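Local coordinates for protein putative retaining b-glycosidase (PDB 5A95) that hydrolyses beta-glucans, probably of the mixed-linkage 1,3-1,4 type, as a retaining glycoside hydrolase of family 5, at residues N83-K87 against S88-E92; L226-F230 against N231-D235. The protein carries 1 engineered substitution. All coordinates share one frame; numbering follows the deposited sequence. Where two conformers were deposited one is given.

Contact 1: residues N83-K87 against S88-E92; sequences NQWQK and SLFEE
The chain arrives at Gln86 extended and turns into a right-handed helix: Leu89 N bonds to Gln86 O (3.2 Å) from above the carbonyl plane, whereas Glu91 N meets Lys87 O nearly head-on (3.0 Å, N-H...O angle 166°) in the first full helical bond. The CB of Leu89 rests on Gln86 O, 3.4 Å away. At the turn itself, Ser88 OG touches Gln86 CB at 3.5 Å. Lys87 runs fully extended, with CG anti to the backbone N (chi1 -175°), and slants across Glu91. The two touch through methylenes and carboxylate, Lys87 CG lying 3.9 Å from Glu91 CD, while Lys87 NZ and Glu91 OE2 stay 4.7 Å apart. A water spans that gap, giving a firm bond to Glu91 OE2 and accepting a weak one from Lys87 NZ; the direct salt bridge of the ammonium is to Asp132. On the buried side, Trp85 CH2 approaches Phe90 CZ obliquely at 4.5 Å. Both rings also pack on Trp129 of helix 116-133, and Trp85 NE1 bonds to Glu125. Trp85, in the loop before helix 87-96, thus packs on both helix 76-81 and helix 116-133, while Phe90 carries helix 87-96 onto helix 116-133.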
loop_
_atom_site.group_PDB
_atom_site.type_symbol
_atom_site.label_atom_id
_atom_site.label_comp_id
_atom_site.label_asym_id
_atom_site.label_seq_id
_atom_site.Cartn_x
_atom_site.Cartn_y
_atom_site.Cartn_z
ATOM N N ASN A 83 -33.809 -0.216 -6.078
ATOM C CA ASN A 83 -34.549 -1.482 -6.205
ATOM C C ASN A 83 -34.668 -1.971 -7.651
ATOM O O ASN A 83 -35.668 -2.581 -8.036
ATOM C CB ASN A 83 -35.934 -1.412 -5.531
ATOM C CG ASN A 83 -35.836 -1.160 -4.041
ATOM O OD1 ASN A 83 -35.071 -1.819 -3.343
ATOM N ND2 ASN A 83 -36.591 -0.196 -3.557
ATOM N N GLN A 84 -33.615 -1.731 -8.438
ATOM C CA GLN A 84 -33.574 -2.177 -9.816
ATOM C C GLN A 84 -32.598 -3.335 -10.034
ATOM O O GLN A 84 -32.414 -3.785 -11.162
ATOM C CB GLN A 84 -33.238 -1.000 -10.730
ATOM C CG GLN A 84 -34.282 0.102 -10.714
ATOM C CD GLN A 84 -35.599 -0.258 -11.374
ATOM O OE1 GLN A 84 -35.712 -1.161 -12.216
ATOM N NE2 GLN A 84 -36.621 0.473 -10.999
ATOM N N TRP A 85 -31.969 -3.828 -8.964
ATOM C CA TRP A 85 -31.203 -5.073 -9.038
ATOM C C TRP A 85 -32.194 -6.218 -8.871
ATOM O O TRP A 85 -32.561 -6.567 -7.742
ATOM C CB TRP A 85 -30.120 -5.113 -7.947
ATOM C CG TRP A 85 -29.283 -6.373 -7.986
ATOM C CD1 TRP A 85 -29.317 -7.410 -7.100
ATOM C CD2 TRP A 85 -28.248 -6.691 -8.915
ATOM N NE1 TRP A 85 -28.400 -8.368 -7.437
ATOM C CE2 TRP A 85 -27.718 -7.954 -8.544
ATOM C CE3 TRP A 85 -27.722 -6.046 -10.038
ATOM C CZ2 TRP A 85 -26.676 -8.571 -9.242
ATOM C CZ3 TRP A 85 -26.702 -6.657 -10.727
ATOM C CH2 TRP A 85 -26.189 -7.924 -10.341
ATOM N N GLN A 86 -32.671 -6.732 -10.014
ATOM C CA GLN A 86 -33.845 -7.610 -10.120
ATOM C C GLN A 86 -33.630 -8.687 -11.153
ATOM O O GLN A 86 -32.982 -8.443 -12.178
ATOM C CB GLN A 86 -35.070 -6.830 -10.615
ATOM C CG GLN A 86 -35.510 -5.718 -9.707
ATOM C CD GLN A 86 -36.745 -5.002 -10.204
ATOM O OE1 GLN A 86 -37.782 -5.026 -9.559
ATOM N NE2 GLN A 86 -36.629 -4.347 -11.356
ATOM N N LYS A 87 -34.224 -9.858 -10.927
ATOM C CA LYS A 87 -34.244 -10.883 -11.949
ATOM C C LYS A 87 -34.858 -10.399 -13.244
ATOM O O LYS A 87 -34.413 -10.795 -14.320
ATOM C CB LYS A 87 -34.967 -12.128 -11.437
ATOM C CG LYS A 87 -34.886 -13.256 -12.443
ATOM C CD LYS A 87 -35.345 -14.589 -11.911
ATOM C CE LYS A 87 -35.143 -15.646 -12.974
ATOM N NZ LYS A 87 -35.500 -16.985 -12.492
ATOM N N SER A 88 -35.892 -9.560 -13.150
ATOM C CA SER A 88 -36.637 -9.112 -14.331
ATOM C C SER A 88 -35.729 -8.393 -15.331
ATOM O O SER A 88 -36.002 -8.397 -16.530
ATOM C CB SER A 88 -37.787 -8.189 -13.933
ATOM O OG SER A 88 -37.318 -7.014 -13.287
ATOM N N LEU A 89 -34.648 -7.773 -14.842
ATOM C CA LEU A 89 -33.686 -7.122 -15.724
ATOM C C LEU A 89 -32.988 -8.164 -16.631
ATOM O O LEU A 89 -32.856 -7.967 -17.848
ATOM C CB LEU A 89 -32.652 -6.380 -14.877
ATOM C CG LEU A 89 -31.474 -5.735 -15.603
ATOM C CD1 LEU A 89 -31.940 -4.819 -16.713
ATOM C CD2 LEU A 89 -30.574 -5.037 -14.585
ATOM N N PHE A 90 -32.536 -9.270 -16.036
ATOM C CA PHE A 90 -31.863 -10.324 -16.802
ATOM C C PHE A 90 -32.840 -10.990 -17.763
ATOM O O PHE A 90 -32.487 -11.293 -18.914
ATOM C CB PHE A 90 -31.242 -11.370 -15.871
ATOM C CG PHE A 90 -29.952 -10.927 -15.203
ATOM C CD1 PHE A 90 -29.796 -9.653 -14.686
ATOM C CD2 PHE A 90 -28.936 -11.832 -15.056
ATOM C CE1 PHE A 90 -28.597 -9.262 -14.067
ATOM C CE2 PHE A 90 -27.746 -11.464 -14.438
ATOM C CZ PHE A 90 -27.587 -10.193 -13.933
ATOM N N GLU A 91 -34.066 -11.220 -17.292
ATOM C CA GLU A 91 -35.093 -11.851 -18.127
ATOM C C GLU A 91 -35.418 -10.996 -19.356
ATOM O O GLU A 91 -35.545 -11.516 -20.471
ATOM C CB GLU A 91 -36.377 -12.069 -17.328
ATOM C CG GLU A 91 -36.223 -13.096 -16.225
ATOM C CD GLU A 91 -37.480 -13.235 -15.372
ATOM O OE1 GLU A 91 -37.895 -12.271 -14.671
ATOM O OE2 GLU A 91 -38.037 -14.328 -15.398
ATOM N N GLU A 92 -35.552 -9.686 -19.157
ATOM C CA GLU A 92 -35.838 -8.793 -20.280
ATOM C C GLU A 92 -34.730 -8.919 -21.335
ATOM O O GLU A 92 -34.971 -9.035 -22.529
ATOM C CB GLU A 92 -35.922 -7.365 -19.786
ATOM C CG GLU A 92 -35.944 -6.312 -20.892
ATOM C CD GLU A 92 -37.198 -6.312 -21.752
ATOM O OE1 GLU A 92 -38.191 -7.002 -21.413
ATOM O OE2 GLU A 92 -37.204 -5.565 -22.740
HETATM O O HOH W 1 -38.516 -15.976 -13.181
#

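Contact 2: residues L226-F230 against N231-D235; sequences LVAGF and NWAYD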
loop_
_atom_site.group_PDB
_atom_site.type_symbol
_atom_site.label_atom_id
_atom_site.label_comp_id
_atom_site.label_asym_id
_atom_site.label_seq_id
_atom_site.Cartn_x
_atom_site.Cartn_y
_atom_site.Cartn_z
ATOM N N LEU A 226 -9.317 -11.559 -19.275
ATOM C CA LEU A 226 -9.450 -10.589 -20.357
ATOM C C LEU A 226 -8.572 -9.380 -20.018
ATOM O O LEU A 226 -8.729 -8.765 -18.949
ATOM C CB LEU A 226 -10.907 -10.164 -20.513
ATOM C CG LEU A 226 -11.245 -9.214 -21.641
ATOM C CD1 LEU A 226 -11.082 -9.858 -22.982
ATOM C CD2 LEU A 226 -12.630 -8.619 -21.532
ATOM N N VAL A 227 -7.597 -9.111 -20.890
ATOM C CA VAL A 227 -6.523 -8.136 -20.665
ATOM C C VAL A 227 -6.702 -6.958 -21.617
ATOM O O VAL A 227 -7.037 -7.136 -22.776
ATOM C CB VAL A 227 -5.162 -8.814 -20.937
ATOM C CG1 VAL A 227 -4.012 -7.815 -20.950
ATOM C CG2 VAL A 227 -4.914 -9.885 -19.879
ATOM N N ALA A 228 -6.459 -5.752 -21.100
ATOM C CA ALA A 228 -6.617 -4.507 -21.834
ATOM C C ALA A 228 -5.292 -3.749 -21.977
ATOM O O ALA A 228 -4.396 -3.848 -21.134
ATOM C CB ALA A 228 -7.577 -3.584 -21.114
ATOM N N GLY A 229 -5.211 -2.994 -23.061
ATOM C CA GLY A 229 -4.129 -2.064 -23.286
ATOM C C GLY A 229 -4.458 -0.638 -22.856
ATOM O O GLY A 229 -5.476 -0.349 -22.223
ATOM N N PHE A 230 -3.540 0.251 -23.198
ATOM C CA PHE A 230 -3.604 1.665 -22.818
ATOM C C PHE A 230 -4.590 2.451 -23.668
ATOM O O PHE A 230 -5.333 1.912 -24.506
ATOM C CB PHE A 230 -2.192 2.287 -22.861
ATOM C CG PHE A 230 -1.163 1.580 -21.995
ATOM C CD1 PHE A 230 -1.489 1.067 -20.760
ATOM C CD2 PHE A 230 0.149 1.485 -22.415
ATOM C CE1 PHE A 230 -0.539 0.455 -19.952
ATOM C CE2 PHE A 230 1.094 0.882 -21.618
ATOM C CZ PHE A 230 0.750 0.370 -20.411
ATOM N N ASN A 231 -4.653 3.761 -23.387
ATOM C CA ASN A 231 -5.618 4.656 -24.012
ATOM C C ASN A 231 -7.045 4.183 -23.759
ATOM O O ASN A 231 -7.880 4.167 -24.655
ATOM C CB ASN A 231 -5.340 4.807 -25.523
ATOM C CG ASN A 231 -6.121 5.948 -26.159
ATOM O OD1 ASN A 231 -6.670 6.810 -25.475
ATOM N ND2 ASN A 231 -6.254 5.901 -27.476
ATOM N N TRP A 232 -7.328 3.876 -22.501
ATOM C CA TRP A 232 -8.638 3.415 -22.064
ATOM C C TRP A 232 -9.055 2.125 -22.790
ATOM O O TRP A 232 -10.130 2.040 -23.404
ATOM C CB TRP A 232 -9.712 4.490 -22.218
ATOM C CG TRP A 232 -9.593 5.694 -21.313
ATOM C CD1 TRP A 232 -10.320 5.894 -20.175
ATOM C CD2 TRP A 232 -8.783 6.851 -21.486
ATOM N NE1 TRP A 232 -10.013 7.117 -19.620
ATOM C CE2 TRP A 232 -9.085 7.735 -20.409
ATOM C CE3 TRP A 232 -7.877 7.261 -22.456
ATOM C CZ2 TRP A 232 -8.455 8.966 -20.248
ATOM C CZ3 TRP A 232 -7.249 8.487 -22.285
ATOM C CH2 TRP A 232 -7.543 9.327 -21.199
ATOM N N ALA A 233 -8.191 1.112 -22.710
ATOM C CA ALA A 233 -8.455 -0.195 -23.306
ATOM C C ALA A 233 -8.701 -0.073 -24.798
ATOM O O ALA A 233 -9.564 -0.724 -25.345
ATOM C CB ALA A 233 -9.639 -0.900 -22.612
ATOM N N TYR A 234 -7.876 0.694 -25.476
ATOM C CA TYR A 234 -7.998 0.874 -26.907
ATOM C C TYR A 234 -6.822 0.336 -27.709
ATOM O O TYR A 234 -7.014 -0.194 -28.800
ATOM C CB TYR A 234 -8.311 2.346 -27.256
ATOM C CG TYR A 234 -8.668 2.500 -28.697
ATOM C CD1 TYR A 234 -9.891 2.049 -29.191
ATOM C CD2 TYR A 234 -7.779 3.075 -29.584
ATOM C CE1 TYR A 234 -10.182 2.135 -30.527
ATOM C CE2 TYR A 234 -8.091 3.191 -30.940
ATOM C CZ TYR A 234 -9.308 2.695 -31.401
ATOM O OH TYR A 234 -9.636 2.745 -32.750
ATOM N N ASP A 235 -5.609 0.430 -27.184
ATOM C CA ASP A 235 -4.413 0.075 -27.956
ATOM C C ASP A 235 -3.863 -1.294 -27.556
ATOM O O ASP A 235 -3.215 -1.436 -26.512
ATOM C CB ASP A 235 -3.333 1.161 -27.797
ATOM C CG ASP A 235 -2.100 0.898 -28.664
ATOM O OD1 ASP A 235 -2.152 0.008 -29.535
ATOM O OD2 ASP A 235 -1.099 1.619 -28.476
HETATM O O HOH W 2 -1.304 -0.440 -24.839
#
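Phe230 O receives two backbone N-H groups, from Tyr234 (3.0 Å) and Asp235 (3.1 Å), both nearly straight and reaching the oxygen from opposite faces of its carbonyl plane. The neighbouring Gly229 O is held more loosely. Its bond from Ala233 N is bent to 124° and weak, and a CA-H...O contact from Ala233 CA (3.2 Å) comes to the same oxygen. Water 2 closes the mouth of the turn, accepting from Phe230 N (2.9 Å) and donating to Asp235 O (2.7 Å). With no side chain on Gly229, Asp235 O can also approach its CA to 3.4 Å. The methyls of Ala228 and Ala233 meet CB to CB at 3.7 Å. Asn231, Trp232 and Ala233 all have positive phi and form a short left-handed helical turn. It follows strand 224-227, one of the eight parallel strands of the (beta/alpha)8 barrel of family 5, at the C-terminal end of the strand, where these enzymes bind substrate; the Trp232 side chain lies about 4 Å from a bound glucose unit. Polar side-chain atoms of the turn find their partners beyond it. Asn231 OD1, in plane at the edge of the Trp232 ring, accepts from Lys259 NZ, and Trp232 NE1 bonds to Gln153. Asp235 bonds through OD1 to the hydroxyl of Ser237, while OD2 forms a long, weak ion pair with Lys277.

In the fold
Contact 1 and contact 2 lie on opposite sides of the chain's centre, their own centres 30 Å apart and their nearest atoms about 17 Å apart. They share no helix or strand, although both belong to the same barrel. Contact 1 sits farther out, in the connection between strands 65-72 and 101-106, and joins a buried aromatic side to a charged, water-bridged outer one. Contact 2 is nearer the middle, beside the glycan, and depends chiefly on backbone carbonyls and a water. Right-handed helix initiation at 86-91 thus contrasts with a left-handed turn at 231-233. No other protein chain of the assembly touches either.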